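Long-range contacts in uncharacterized protein (Corynebacterium glutamicum, PDB 2NSF), which probably isomerises maleylpyruvate to fumarylpyruvate with mycothiol as the thiol cofactor, using a domain that binds a zinc ion: residues T23-P28 with A154-W159; T34-G39 with M160-V165; V226-S231 with D245-S250. All coordinates share one frame; numbering follows the deposited sequence.

Overall arrangement
Contacts 1 and 2 share helix 156-171, contact 1 at its beginning and contact 2 on the turns that follow, and their centres lie about 10 Å apart. They also touch: F24 of contact 1 packs on L35 of contact 2, F24 CE1 to L35 CD1 3.6 Å. Along the chain their segments alternate, so the loop before helix 29-49 and the helix itself meet successive parts of one partner. The zinc ion sits on E164 within contact 2, whereas the side chain of W159 in contact 1 is about 12 Å from the metal. Contact 3 belongs to the C-terminal sheet, its centre about 27 Å from that of contact 2.

Contact 1 (T23-P28 with A154-W159); sequences TFHDLP and ASETLW
F24 and H25, consecutive residues of a short 3-10 turn, meet the indole of W159 with differently turned rings. For F24 the six-membered indole ring is the partner: W159 CE3 lies over one face of the phenyl, offset toward its rim, 3.5 Å from F24 CG. The planes make 46°, which is neither a stack nor a T-shape. With its CG anti to the backbone N (chi1 -174°), F24 also carries CE2 to 3.4 Å from W159 CA, so the phenyl rests on helix backbone as well as on the indole.

H25 approaches edge-on. Its CE1 stands above the five-membered ring, 3.6 Å from W159 CD1, and the 73° between the planes defines a T-shaped pair with the imidazole as the edge. Together F24, H25 and W159 form an aromatic cluster that fastens the turn ahead of helix 29-49 to the start of helix 156-171; helix 183-199 adds T188, against both H25 and W159, and E192, which accepts the indole NE1 hydrogen bond.

The polar side of H25 is bridged by water 1, which lies 2.7 Å from H25 ND1 and donates to E156 OE1 at 2.9 Å. E156 reaches this water through a chain bent at chi2, while its other oxygen, OE2, makes a weak, long ion pair with R150.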
ATOM      1  N   THR A  23      14.903   6.899   0.457  1.00 35.05           N
ATOM      2  CA  THR A  23      13.720   6.080   0.540  1.00 32.00           C
ATOM      3  C   THR A  23      12.998   6.402   1.822  1.00 28.61           C
ATOM      4  O   THR A  23      13.540   7.031   2.731  1.00 25.01           O
ATOM      5  CB  THR A  23      14.060   4.579   0.567  1.00 32.56           C
ATOM      6  OG1 THR A  23      14.619   4.241   1.842  1.00 33.24           O
ATOM      7  CG2 THR A  23      15.053   4.233  -0.527  1.00 34.31           C
ATOM      8  N   PHE A  24      11.761   5.941   1.876  1.00 25.87           N
ATOM      9  CA  PHE A  24      10.912   6.137   3.029  1.00 24.57           C
ATOM     10  C   PHE A  24      11.623   5.638   4.282  1.00 24.87           C
ATOM     11  O   PHE A  24      11.573   6.265   5.340  1.00 24.39           O
ATOM     12  CB  PHE A  24       9.625   5.343   2.822  1.00 23.40           C
ATOM     13  CG  PHE A  24       8.599   5.560   3.883  1.00 21.58           C
ATOM     14  CD1 PHE A  24       7.663   6.576   3.763  1.00 21.78           C
ATOM     15  CD2 PHE A  24       8.570   4.748   5.012  1.00 22.37           C
ATOM     16  CE1 PHE A  24       6.697   6.779   4.754  1.00 22.67           C
ATOM     17  CE2 PHE A  24       7.616   4.941   6.008  1.00 21.72           C
ATOM     18  CZ  PHE A  24       6.679   5.959   5.879  1.00 21.34           C
ATOM     19  N   HIS A  25      12.297   4.502   4.148  1.00 24.66           N
ATOM     20  CA  HIS A  25      12.987   3.876   5.268  1.00 28.20           C
ATOM     21  C   HIS A  25      14.113   4.692   5.903  1.00 30.28           C
ATOM     22  O   HIS A  25      14.368   4.561   7.102  1.00 32.62           O
ATOM     23  CB  HIS A  25      13.508   2.504   4.835  1.00 28.11           C
ATOM     24  CG  HIS A  25      12.467   1.648   4.179  1.00 27.74           C
ATOM     25  ND1 HIS A  25      11.282   1.310   4.800  1.00 28.34           N
ATOM     26  CD2 HIS A  25      12.423   1.078   2.953  1.00 28.17           C
ATOM     27  CE1 HIS A  25      10.553   0.572   3.982  1.00 28.72           C
ATOM     28  NE2 HIS A  25      11.223   0.416   2.854  1.00 28.96           N
ATOM     29  N   ASP A  26      14.776   5.535   5.114  1.00 32.07           N
ATOM     30  CA  ASP A  26      15.878   6.360   5.617  1.00 33.64           C
ATOM     31  C   ASP A  26      15.376   7.600   6.350  1.00 32.50           C
ATOM     32  O   ASP A  26      16.148   8.287   7.023  1.00 32.00           O
ATOM     33  CB  ASP A  26      16.781   6.828   4.470  1.00 36.92           C
ATOM     34  CG  ASP A  26      17.273   5.691   3.604  1.00 40.35           C
ATOM     35  OD1 ASP A  26      17.843   4.718   4.151  1.00 40.73           O
ATOM     36  OD2 ASP A  26      17.099   5.779   2.368  1.00 42.77           O
ATOM     37  N   LEU A  27      14.092   7.897   6.208  1.00 30.12           N
ATOM     38  CA  LEU A  27      13.514   9.070   6.848  1.00 28.86           C
ATOM     39  C   LEU A  27      13.404   8.914   8.357  1.00 29.55           C
ATOM     40  O   LEU A  27      13.285   7.800   8.872  1.00 27.88           O
ATOM     41  CB  LEU A  27      12.120   9.349   6.282  1.00 29.49           C
ATOM     42  CG  LEU A  27      11.997   9.623   4.785  1.00 30.20           C
ATOM     43  CD1 LEU A  27      10.527   9.762   4.411  1.00 30.49           C
ATOM     44  CD2 LEU A  27      12.764  10.886   4.432  1.00 30.46           C
ATOM     45  N   PRO A  28      13.467  10.036   9.093  1.00 30.41           N
ATOM     46  CA  PRO A  28      13.353   9.969  10.551  1.00 31.16           C
ATOM     47  C   PRO A  28      11.943   9.480  10.879  1.00 31.11           C
ATOM     48  O   PRO A  28      11.006   9.730  10.119  1.00 29.30           O
ATOM     49  CB  PRO A  28      13.573  11.417  10.980  1.00 32.05           C
ATOM     50  CG  PRO A  28      14.491  11.945   9.920  1.00 32.30           C
ATOM     51  CD  PRO A  28      13.879  11.382   8.660  1.00 30.94           C
ATOM     52  N   ALA A 154       9.163  -3.033  14.043  1.00 22.92           N
ATOM     53  CA  ALA A 154       7.788  -2.544  14.183  1.00 22.43           C
ATOM     54  C   ALA A 154       7.540  -1.251  13.412  1.00 23.11           C
ATOM     55  O   ALA A 154       6.423  -0.992  12.961  1.00 22.50           O
ATOM     56  CB  ALA A 154       7.456  -2.347  15.655  1.00 22.82           C
ATOM     57  N   SER A 155       8.582  -0.438  13.269  1.00 21.79           N
ATOM     58  CA  SER A 155       8.480   0.825  12.549  1.00 22.08           C
ATOM     59  C   SER A 155       8.008   0.622  11.114  1.00 20.14           C
ATOM     60  O   SER A 155       7.525   1.555  10.476  1.00 19.27           O
ATOM     61  CB  SER A 155       9.834   1.537  12.546  1.00 21.75           C
ATOM     62  OG  SER A 155      10.848   0.666  12.090  1.00 23.02           O
ATOM     63  N   GLU A 156       8.158  -0.598  10.610  1.00 19.48           N
ATOM     64  CA  GLU A 156       7.741  -0.925   9.250  1.00 19.67           C
ATOM     65  C   GLU A 156       6.245  -0.663   9.058  1.00 19.38           C
ATOM     66  O   GLU A 156       5.792  -0.464   7.932  1.00 19.28           O
ATOM     67  CB  GLU A 156       8.039  -2.395   8.943  1.00 19.00           C
ATOM     68  CG  GLU A 156       7.969  -2.781   7.466  1.00 20.27           C
ATOM     69  CD  GLU A 156       9.261  -2.475   6.718  1.00 23.37           C
ATOM     70  OE1 GLU A 156      10.246  -2.074   7.375  1.00 23.86           O
ATOM     71  OE2 GLU A 156       9.293  -2.648   5.479  1.00 22.57           O
ATOM     72  N   THR A 157       5.483  -0.663  10.149  1.00 19.79           N
ATOM     73  CA  THR A 157       4.040  -0.430  10.045  1.00 19.28           C
ATOM     74  C   THR A 157       3.742   0.959   9.497  1.00 18.41           C
ATOM     75  O   THR A 157       2.691   1.181   8.904  1.00 17.92           O
ATOM     76  CB  THR A 157       3.322  -0.581  11.407  1.00 18.87           C
ATOM     77  OG1 THR A 157       3.824   0.393  12.330  1.00 20.63           O
ATOM     78  CG2 THR A 157       3.530  -1.983  11.969  1.00 19.59           C
ATOM     79  N   LEU A 158       4.660   1.898   9.701  1.00 18.19           N
ATOM     80  CA  LEU A 158       4.462   3.249   9.188  1.00 16.96           C
ATOM     81  C   LEU A 158       4.503   3.195   7.662  1.00 17.30           C
ATOM     82  O   LEU A 158       3.716   3.854   6.982  1.00 16.66           O
ATOM     83  CB  LEU A 158       5.551   4.184   9.720  1.00 19.08           C
ATOM     84  CG  LEU A 158       5.574   4.384  11.241  1.00 20.56           C
ATOM     85  CD1 LEU A 158       6.842   5.122  11.630  1.00 21.86           C
ATOM     86  CD2 LEU A 158       4.335   5.155  11.693  1.00 21.37           C
ATOM     87  N   TRP A 159       5.422   2.396   7.130  1.00 18.26           N
ATOM     88  CA  TRP A 159       5.557   2.237   5.685  1.00 16.90           C
ATOM     89  C   TRP A 159       4.397   1.406   5.148  1.00 18.02           C
ATOM     90  O   TRP A 159       3.777   1.743   4.136  1.00 17.13           O
ATOM     91  CB  TRP A 159       6.881   1.538   5.353  1.00 16.62           C
ATOM     92  CG  TRP A 159       6.943   0.980   3.948  1.00 16.50           C
ATOM     93  CD1 TRP A 159       7.125  -0.326   3.597  1.00 16.70           C
ATOM     94  CD2 TRP A 159       6.812   1.709   2.719  1.00 17.07           C
ATOM     95  NE1 TRP A 159       7.117  -0.459   2.229  1.00 18.44           N
ATOM     96  CE2 TRP A 159       6.926   0.776   1.665  1.00 17.58           C
ATOM     97  CE3 TRP A 159       6.610   3.062   2.404  1.00 16.90           C
ATOM     98  CZ2 TRP A 159       6.846   1.146   0.316  1.00 18.27           C
ATOM     99  CZ3 TRP A 159       6.530   3.432   1.056  1.00 16.09           C
ATOM    100  CH2 TRP A 159       6.649   2.476   0.033  1.00 17.74           C
TER
HETATM  101  O   HOH W   1      10.552   0.804   7.378  1.00 37.48           O

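Contact 2 (T34-G39 with M160-V165); sequences TLARLG and MRSREV. With ZN (zinc ion), chain E; SO4 (sulfate ion), chain B.
S162 lays its hydroxyl against A36: S162 OG is 3.4 Å from A36 CA and 3.6 Å from A36 CB, so the oxygen touches carbon across the interface. Its hydrogen bond runs back along its own helix to the carbonyl of L158. That matches chi1 of -68°, which sets OG beside the backbone N, and it leaves the hydroxyl satisfied within an otherwise apolar contact.

One turn further on, V165 packs on G39. V165 CB stands 3.5 Å from G39 O, and V165 CG2 reaches G39 C at the same 3.5 Å. The glycine has no side chain between the two backbones, and G39 CA comes within 5.4 Å of V165 CA; A36 CA and S162 CA are closer still, at 4.8 Å. A36 and G39, both small and both on helix 29-49, are consistent with the 8.6 Å between the segment axes, whose directions differ by 24°, a nearly parallel pair.

E164 and R163 serve other surfaces than the one facing helix 29-49. E164 OE1 binds the zinc ion, whose other protein ligands are H72 and H168; waters 2 and 3 also coordinate the metal, and each donates a hydrogen bond to E164 OE2. R163 meets a sulfate, probably from the crystallisation liquor, with the edge of its guanidinium, NH1 donating to O4 and NH2 to O2, and NH1 also forms a salt bridge with E192.

Within the helical N-terminal domain, helix 156-171 thus has helix 29-49 along one flank, while R161 touches helices 66-89 and 114-133 and R163 touches L189 of helix 183-199. W166, just past the segment, donates to L35 O and adds a polar tie between the paired helices.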
ATOM      1  N   THR A  34       4.342  11.328   9.837  1.00 22.74           N
ATOM      2  CA  THR A  34       3.635  12.406   9.167  1.00 22.52           C
ATOM      3  C   THR A  34       3.115  11.947   7.807  1.00 21.57           C
ATOM      4  O   THR A  34       1.978  12.239   7.435  1.00 21.59           O
ATOM      5  CB  THR A  34       4.548  13.636   8.987  1.00 23.62           C
ATOM      6  OG1 THR A  34       4.891  14.148  10.279  1.00 26.22           O
ATOM      7  CG2 THR A  34       3.836  14.734   8.189  1.00 24.11           C
ATOM      8  N   LEU A  35       3.947  11.223   7.067  1.00 19.82           N
ATOM      9  CA  LEU A  35       3.547  10.730   5.757  1.00 19.12           C
ATOM     10  C   LEU A  35       2.382   9.755   5.858  1.00 17.53           C
ATOM     11  O   LEU A  35       1.501   9.752   5.005  1.00 18.99           O
ATOM     12  CB  LEU A  35       4.731  10.064   5.046  1.00 19.74           C
ATOM     13  CG  LEU A  35       5.695  11.030   4.341  1.00 22.53           C
ATOM     14  CD1 LEU A  35       6.922  10.269   3.878  1.00 22.34           C
ATOM     15  CD2 LEU A  35       4.995  11.693   3.159  1.00 21.85           C
ATOM     16  N   ALA A  36       2.377   8.926   6.900  1.00 18.01           N
ATOM     17  CA  ALA A  36       1.288   7.968   7.083  1.00 18.44           C
ATOM     18  C   ALA A  36       0.008   8.716   7.429  1.00 17.96           C
ATOM     19  O   ALA A  36      -1.072   8.374   6.944  1.00 18.13           O
ATOM     20  CB  ALA A  36       1.634   6.971   8.192  1.00 19.77           C
ATOM     21  N   ARG A  37       0.133   9.735   8.276  1.00 18.48           N
ATOM     22  CA  ARG A  37      -1.017  10.538   8.673  1.00 19.90           C
ATOM     23  C   ARG A  37      -1.544  11.328   7.477  1.00 18.36           C
ATOM     24  O   ARG A  37      -2.751  11.426   7.276  1.00 17.10           O
ATOM     25  CB  ARG A  37      -0.636  11.487   9.811  1.00 21.50           C
ATOM     26  CG  ARG A  37      -0.417  10.775  11.136  1.00 23.73           C
ATOM     27  CD  ARG A  37       0.148  11.706  12.189  1.00 26.25           C
ATOM     28  NE  ARG A  37       0.128  11.087  13.512  1.00 26.32           N
ATOM     29  CZ  ARG A  37       0.779  11.561  14.568  1.00 29.79           C
ATOM     30  NH1 ARG A  37       1.513  12.663  14.464  1.00 29.31           N
ATOM     31  NH2 ARG A  37       0.691  10.934  15.735  1.00 31.17           N
ATOM     32  N   LEU A  38      -0.636  11.890   6.683  1.00 18.38           N
ATOM     33  CA  LEU A  38      -1.040  12.652   5.502  1.00 18.57           C
ATOM     34  C   LEU A  38      -1.778  11.756   4.513  1.00 17.67           C
ATOM     35  O   LEU A  38      -2.790  12.154   3.929  1.00 15.90           O
ATOM     36  CB  LEU A  38       0.187  13.266   4.820  1.00 20.12           C
ATOM     37  CG  LEU A  38       0.761  14.520   5.486  1.00 21.69           C
ATOM     38  CD1 LEU A  38       2.086  14.885   4.840  1.00 22.19           C
ATOM     39  CD2 LEU A  38      -0.238  15.668   5.358  1.00 21.05           C
ATOM     40  N   GLY A  39      -1.258  10.549   4.323  1.00 18.09           N
ATOM     41  CA  GLY A  39      -1.885   9.611   3.409  1.00 17.02           C
ATOM     42  C   GLY A  39      -3.262   9.200   3.889  1.00 16.27           C
ATOM     43  O   GLY A  39      -4.180   9.008   3.090  1.00 17.28           O
ATOM     44  N   MET A 160       4.103   0.310   5.834  1.00 17.75           N
ATOM     45  CA  MET A 160       3.023  -0.568   5.404  1.00 18.23           C
ATOM     46  C   MET A 160       1.696   0.175   5.327  1.00 16.98           C
ATOM     47  O   MET A 160       0.949   0.024   4.361  1.00 18.02           O
ATOM     48  CB  MET A 160       2.912  -1.755   6.361  1.00 18.34           C
ATOM     49  CG  MET A 160       4.129  -2.662   6.328  1.00 19.34           C
ATOM     50  SD  MET A 160       4.225  -3.730   7.772  1.00 22.45           S
ATOM     51  CE  MET A 160       3.073  -4.998   7.322  1.00 20.88           C
ATOM     52  N   ARG A 161       1.398   0.982   6.337  1.00 17.32           N
ATOM     53  CA  ARG A 161       0.144   1.727   6.321  1.00 17.56           C
ATOM     54  C   ARG A 161       0.164   2.764   5.198  1.00 16.53           C
ATOM     55  O   ARG A 161      -0.845   2.967   4.522  1.00 15.75           O
ATOM     56  CB  ARG A 161      -0.099   2.409   7.665  1.00 15.42           C
ATOM     57  CG  ARG A 161      -1.449   3.127   7.756  1.00 15.80           C
ATOM     58  CD  ARG A 161      -2.622   2.164   7.548  1.00 16.03           C
ATOM     59  NE  ARG A 161      -3.903   2.820   7.804  1.00 16.44           N
ATOM     60  CZ  ARG A 161      -5.090   2.264   7.582  1.00 15.09           C
ATOM     61  NH1 ARG A 161      -5.174   1.033   7.093  1.00 15.13           N
ATOM     62  NH2 ARG A 161      -6.200   2.944   7.844  1.00 16.06           N
ATOM     63  N   SER A 162       1.306   3.412   4.993  1.00 16.02           N
ATOM     64  CA  SER A 162       1.422   4.409   3.932  1.00 16.11           C
ATOM     65  C   SER A 162       1.104   3.801   2.564  1.00 16.46           C
ATOM     66  O   SER A 162       0.408   4.420   1.757  1.00 15.67           O
ATOM     67  CB  SER A 162       2.830   5.022   3.916  1.00 15.64           C
ATOM     68  OG  SER A 162       3.056   5.820   5.071  1.00 16.73           O
ATOM     69  N   ARG A 163       1.614   2.599   2.287  1.00 16.41           N
ATOM     70  CA  ARG A 163       1.329   1.954   1.004  1.00 16.85           C
ATOM     71  C   ARG A 163      -0.177   1.813   0.824  1.00 18.40           C
ATOM     72  O   ARG A 163      -0.722   2.066  -0.249  1.00 18.05           O
ATOM     73  CB  ARG A 163       1.935   0.546   0.927  1.00 18.37           C
ATOM     74  CG  ARG A 163       3.438   0.470   0.947  1.00 17.55           C
ATOM     75  CD  ARG A 163       3.892  -0.971   0.712  1.00 18.53           C
ATOM     76  NE  ARG A 163       3.203  -1.909   1.600  1.00 19.62           N
ATOM     77  CZ  ARG A 163       3.734  -3.045   2.039  1.00 21.35           C
ATOM     78  NH1 ARG A 163       4.963  -3.389   1.668  1.00 20.81           N
ATOM     79  NH2 ARG A 163       3.050  -3.825   2.867  1.00 18.82           N
ATOM     80  N   GLU A 164      -0.840   1.386   1.892  1.00 17.32           N
ATOM     81  CA  GLU A 164      -2.278   1.180   1.855  1.00 17.14           C
ATOM     82  C   GLU A 164      -3.087   2.443   1.610  1.00 16.16           C
ATOM     83  O   GLU A 164      -3.882   2.500   0.673  1.00 15.54           O
ATOM     84  CB  GLU A 164      -2.758   0.553   3.167  1.00 18.37           C
ATOM     85  CG  GLU A 164      -2.187  -0.822   3.473  1.00 18.51           C
ATOM     86  CD  GLU A 164      -2.596  -1.874   2.465  1.00 20.90           C
ATOM     87  OE1 GLU A 164      -3.765  -1.874   2.020  1.00 20.32           O
ATOM     88  OE2 GLU A 164      -1.749  -2.726   2.129  1.00 22.14           O
ATOM     89  N   VAL A 165      -2.900   3.452   2.453  1.00 15.15           N
ATOM     90  CA  VAL A 165      -3.686   4.668   2.313  1.00 15.16           C
ATOM     91  C   VAL A 165      -3.417   5.493   1.060  1.00 16.34           C
ATOM     92  O   VAL A 165      -4.353   6.013   0.458  1.00 15.43           O
ATOM     93  CB  VAL A 165      -3.561   5.576   3.570  1.00 16.27           C
ATOM     94  CG1 VAL A 165      -4.234   4.898   4.762  1.00 16.85           C
ATOM     95  CG2 VAL A 165      -2.103   5.863   3.882  1.00 16.66           C
TER
HETATM   96 ZN    ZN E 404      -4.478  -3.268   0.578  1.00 26.97          ZN
HETATM   97  S   SO4 B 401       4.963  -6.995   3.078  1.00 26.12           S
HETATM   98  O1  SO4 B 401       5.713  -8.062   3.766  1.00 28.76           O
HETATM   99  O2  SO4 B 401       3.749  -6.670   3.836  1.00 28.96           O
HETATM  100  O3  SO4 B 401       4.588  -7.465   1.738  1.00 26.46           O
HETATM  101  O4  SO4 B 401       5.801  -5.789   2.975  1.00 28.60           O
HETATM  102  O   HOH W   2      -3.047  -4.802   1.200  1.00 20.41           O
HETATM  103  O   HOH W   3      -2.678  -2.889  -1.015  1.00 24.43           O

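Contact 3 (V226-S231 with D245-S250); sequences VVVSGS and DGVTSS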
ATOM      1  N   VAL A 226      13.064  -5.375 -21.977  1.00 25.16           N
ATOM      2  CA  VAL A 226      11.888  -4.608 -22.350  1.00 23.26           C
ATOM      3  C   VAL A 226      11.838  -3.477 -21.331  1.00 22.02           C
ATOM      4  O   VAL A 226      11.683  -3.716 -20.135  1.00 20.67           O
ATOM      5  CB  VAL A 226      10.598  -5.437 -22.262  1.00 24.18           C
ATOM      6  CG1 VAL A 226       9.389  -4.559 -22.588  1.00 26.08           C
ATOM      7  CG2 VAL A 226      10.673  -6.603 -23.231  1.00 24.73           C
ATOM      8  N   VAL A 227      11.998  -2.247 -21.809  1.00 21.72           N
ATOM      9  CA  VAL A 227      11.983  -1.088 -20.931  1.00 20.43           C
ATOM     10  C   VAL A 227      10.643  -0.373 -20.982  1.00 20.26           C
ATOM     11  O   VAL A 227      10.211   0.082 -22.045  1.00 20.84           O
ATOM     12  CB  VAL A 227      13.090  -0.084 -21.320  1.00 21.07           C
ATOM     13  CG1 VAL A 227      13.124   1.068 -20.326  1.00 21.37           C
ATOM     14  CG2 VAL A 227      14.434  -0.788 -21.359  1.00 22.03           C
ATOM     15  N   VAL A 228       9.980  -0.298 -19.832  1.00 18.71           N
ATOM     16  CA  VAL A 228       8.698   0.388 -19.720  1.00 19.81           C
ATOM     17  C   VAL A 228       9.034   1.693 -19.017  1.00 19.45           C
ATOM     18  O   VAL A 228       9.451   1.689 -17.860  1.00 19.12           O
ATOM     19  CB  VAL A 228       7.697  -0.426 -18.877  1.00 21.31           C
ATOM     20  CG1 VAL A 228       6.431   0.388 -18.632  1.00 21.50           C
ATOM     21  CG2 VAL A 228       7.359  -1.720 -19.601  1.00 21.24           C
ATOM     22  N   SER A 229       8.855   2.809 -19.718  1.00 21.02           N
ATOM     23  CA  SER A 229       9.215   4.099 -19.147  1.00 20.71           C
ATOM     24  C   SER A 229       8.103   5.138 -19.063  1.00 20.28           C
ATOM     25  O   SER A 229       7.091   5.063 -19.764  1.00 19.63           O
ATOM     26  CB  SER A 229      10.385   4.689 -19.936  1.00 24.48           C
ATOM     27  OG  SER A 229      10.011   4.874 -21.290  1.00 27.82           O
ATOM     28  N   GLY A 230       8.325   6.117 -18.193  1.00 20.31           N
ATOM     29  CA  GLY A 230       7.375   7.196 -17.997  1.00 20.91           C
ATOM     30  C   GLY A 230       7.813   7.987 -16.785  1.00 20.47           C
ATOM     31  O   GLY A 230       8.963   7.880 -16.360  1.00 19.11           O
ATOM     32  N   SER A 231       6.919   8.798 -16.228  1.00 20.55           N
ATOM     33  CA  SER A 231       7.263   9.552 -15.032  1.00 21.39           C
ATOM     34  C   SER A 231       7.186   8.539 -13.895  1.00 21.03           C
ATOM     35  O   SER A 231       6.694   7.428 -14.086  1.00 20.01           O
ATOM     36  CB  SER A 231       6.252  10.673 -14.785  1.00 22.85           C
ATOM     37  OG  SER A 231       4.964  10.136 -14.517  1.00 25.68           O
ATOM     38  N   ASP A 245      -1.553   3.542 -18.845  1.00 28.55           N
ATOM     39  CA  ASP A 245      -1.739   4.843 -19.489  1.00 30.24           C
ATOM     40  C   ASP A 245      -0.569   5.809 -19.326  1.00 29.30           C
ATOM     41  O   ASP A 245      -0.387   6.706 -20.145  1.00 30.52           O
ATOM     42  CB  ASP A 245      -3.004   5.539 -18.974  1.00 33.85           C
ATOM     43  CG  ASP A 245      -4.277   4.873 -19.450  1.00 38.22           C
ATOM     44  OD1 ASP A 245      -4.228   4.129 -20.453  1.00 41.68           O
ATOM     45  OD2 ASP A 245      -5.334   5.112 -18.829  1.00 41.33           O
ATOM     46  N   GLY A 246       0.220   5.635 -18.275  1.00 26.86           N
ATOM     47  CA  GLY A 246       1.335   6.542 -18.062  1.00 26.14           C
ATOM     48  C   GLY A 246       2.692   6.041 -18.512  1.00 25.11           C
ATOM     49  O   GLY A 246       3.713   6.631 -18.163  1.00 23.80           O
ATOM     50  N   VAL A 247       2.722   4.968 -19.296  1.00 22.91           N
ATOM     51  CA  VAL A 247       3.999   4.417 -19.745  1.00 23.01           C
ATOM     52  C   VAL A 247       4.006   3.968 -21.202  1.00 23.47           C
ATOM     53  O   VAL A 247       2.953   3.795 -21.817  1.00 24.30           O
ATOM     54  CB  VAL A 247       4.401   3.201 -18.882  1.00 22.49           C
ATOM     55  CG1 VAL A 247       4.444   3.588 -17.410  1.00 23.01           C
ATOM     56  CG2 VAL A 247       3.411   2.066 -19.091  1.00 23.20           C
ATOM     57  N   THR A 248       5.206   3.779 -21.744  1.00 23.97           N
ATOM     58  CA  THR A 248       5.379   3.292 -23.113  1.00 24.50           C
ATOM     59  C   THR A 248       6.453   2.212 -23.062  1.00 25.01           C
ATOM     60  O   THR A 248       7.210   2.133 -22.089  1.00 23.51           O
ATOM     61  CB  THR A 248       5.826   4.398 -24.093  1.00 24.87           C
ATOM     62  OG1 THR A 248       7.085   4.940 -23.677  1.00 25.22           O
ATOM     63  CG2 THR A 248       4.785   5.503 -24.155  1.00 26.35           C
ATOM     64  N   SER A 249       6.518   1.385 -24.102  1.00 24.32           N
ATOM     65  CA  SER A 249       7.489   0.296 -24.157  1.00 25.51           C
ATOM     66  C   SER A 249       8.546   0.480 -25.238  1.00 26.14           C
ATOM     67  O   SER A 249       8.269   1.003 -26.315  1.00 26.67           O
ATOM     68  CB  SER A 249       6.768  -1.037 -24.387  1.00 25.66           C
ATOM     69  OG  SER A 249       7.692  -2.090 -24.596  1.00 26.09           O
ATOM     70  N   SER A 250       9.759   0.035 -24.939  1.00 27.00           N
ATOM     71  CA  SER A 250      10.873   0.131 -25.873  1.00 29.60           C
ATOM     72  C   SER A 250      10.653  -0.784 -27.077  1.00 32.26           C
ATOM     73  O   SER A 250      11.322  -0.645 -28.100  1.00 33.66           O
ATOM     74  CB  SER A 250      12.175  -0.251 -25.167  1.00 29.14           C
ATOM     75  OG  SER A 250      12.104  -1.578 -24.680  1.00 24.00           O
TER
HETATM   76  O   HOH W   4       6.954   7.230 -21.928  1.00 45.58           O
HETATM   77  O   HOH W   5       4.238   9.015 -17.185  1.00 26.58           O
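S250 meets V227 along its whole side chain. S250 CB lies 3.7 Å from V227 O, and from there OG turns to the amide of the same valine, S250 OG accepting from V227 N at 2.9 Å with an N-H...O angle of 168°. A chi1 of 60° puts OG between its own backbone N and carbonyl carbon, on the side facing this amide. S250 N meanwhile donates to V227 O, so the hydroxyl stands in for a carbonyl acceptor beyond the end of strand 247-249.

Further along, S229 and T248 form an antiparallel hydrogen-bonded pair: S229 N donates to T248 O, and T248 N donates to S229 O, both at 3.0 Å. Their side chains share one face of the sheet, where water 4 joins T248 OG1 to S229 O. V228 and S249 are the neighbouring non-hydrogen-bonded pair, with side chains on the other face.

V228 CG1 also presses on V247, 3.5 Å from both V247 CB and V247 CG2, closer than usual for carbon contacts. The two valines cross at a slant, and Y238 of helix 232-239 touches both. This helix connects the two strands, which form one side of the mixed four-stranded sheet of the C-terminal domain, with 247-249 as its outermost strand there.

S249, on the V228 face, turns its OG to T251 and the E253 carbonyl, while S229 and T248 hold hydroxyls and water on the other. The pairing thus combines directional backbone bonds and the S250 hydroxyl link with apolar contact between V228 and V247, consistent with an edge strand held by both.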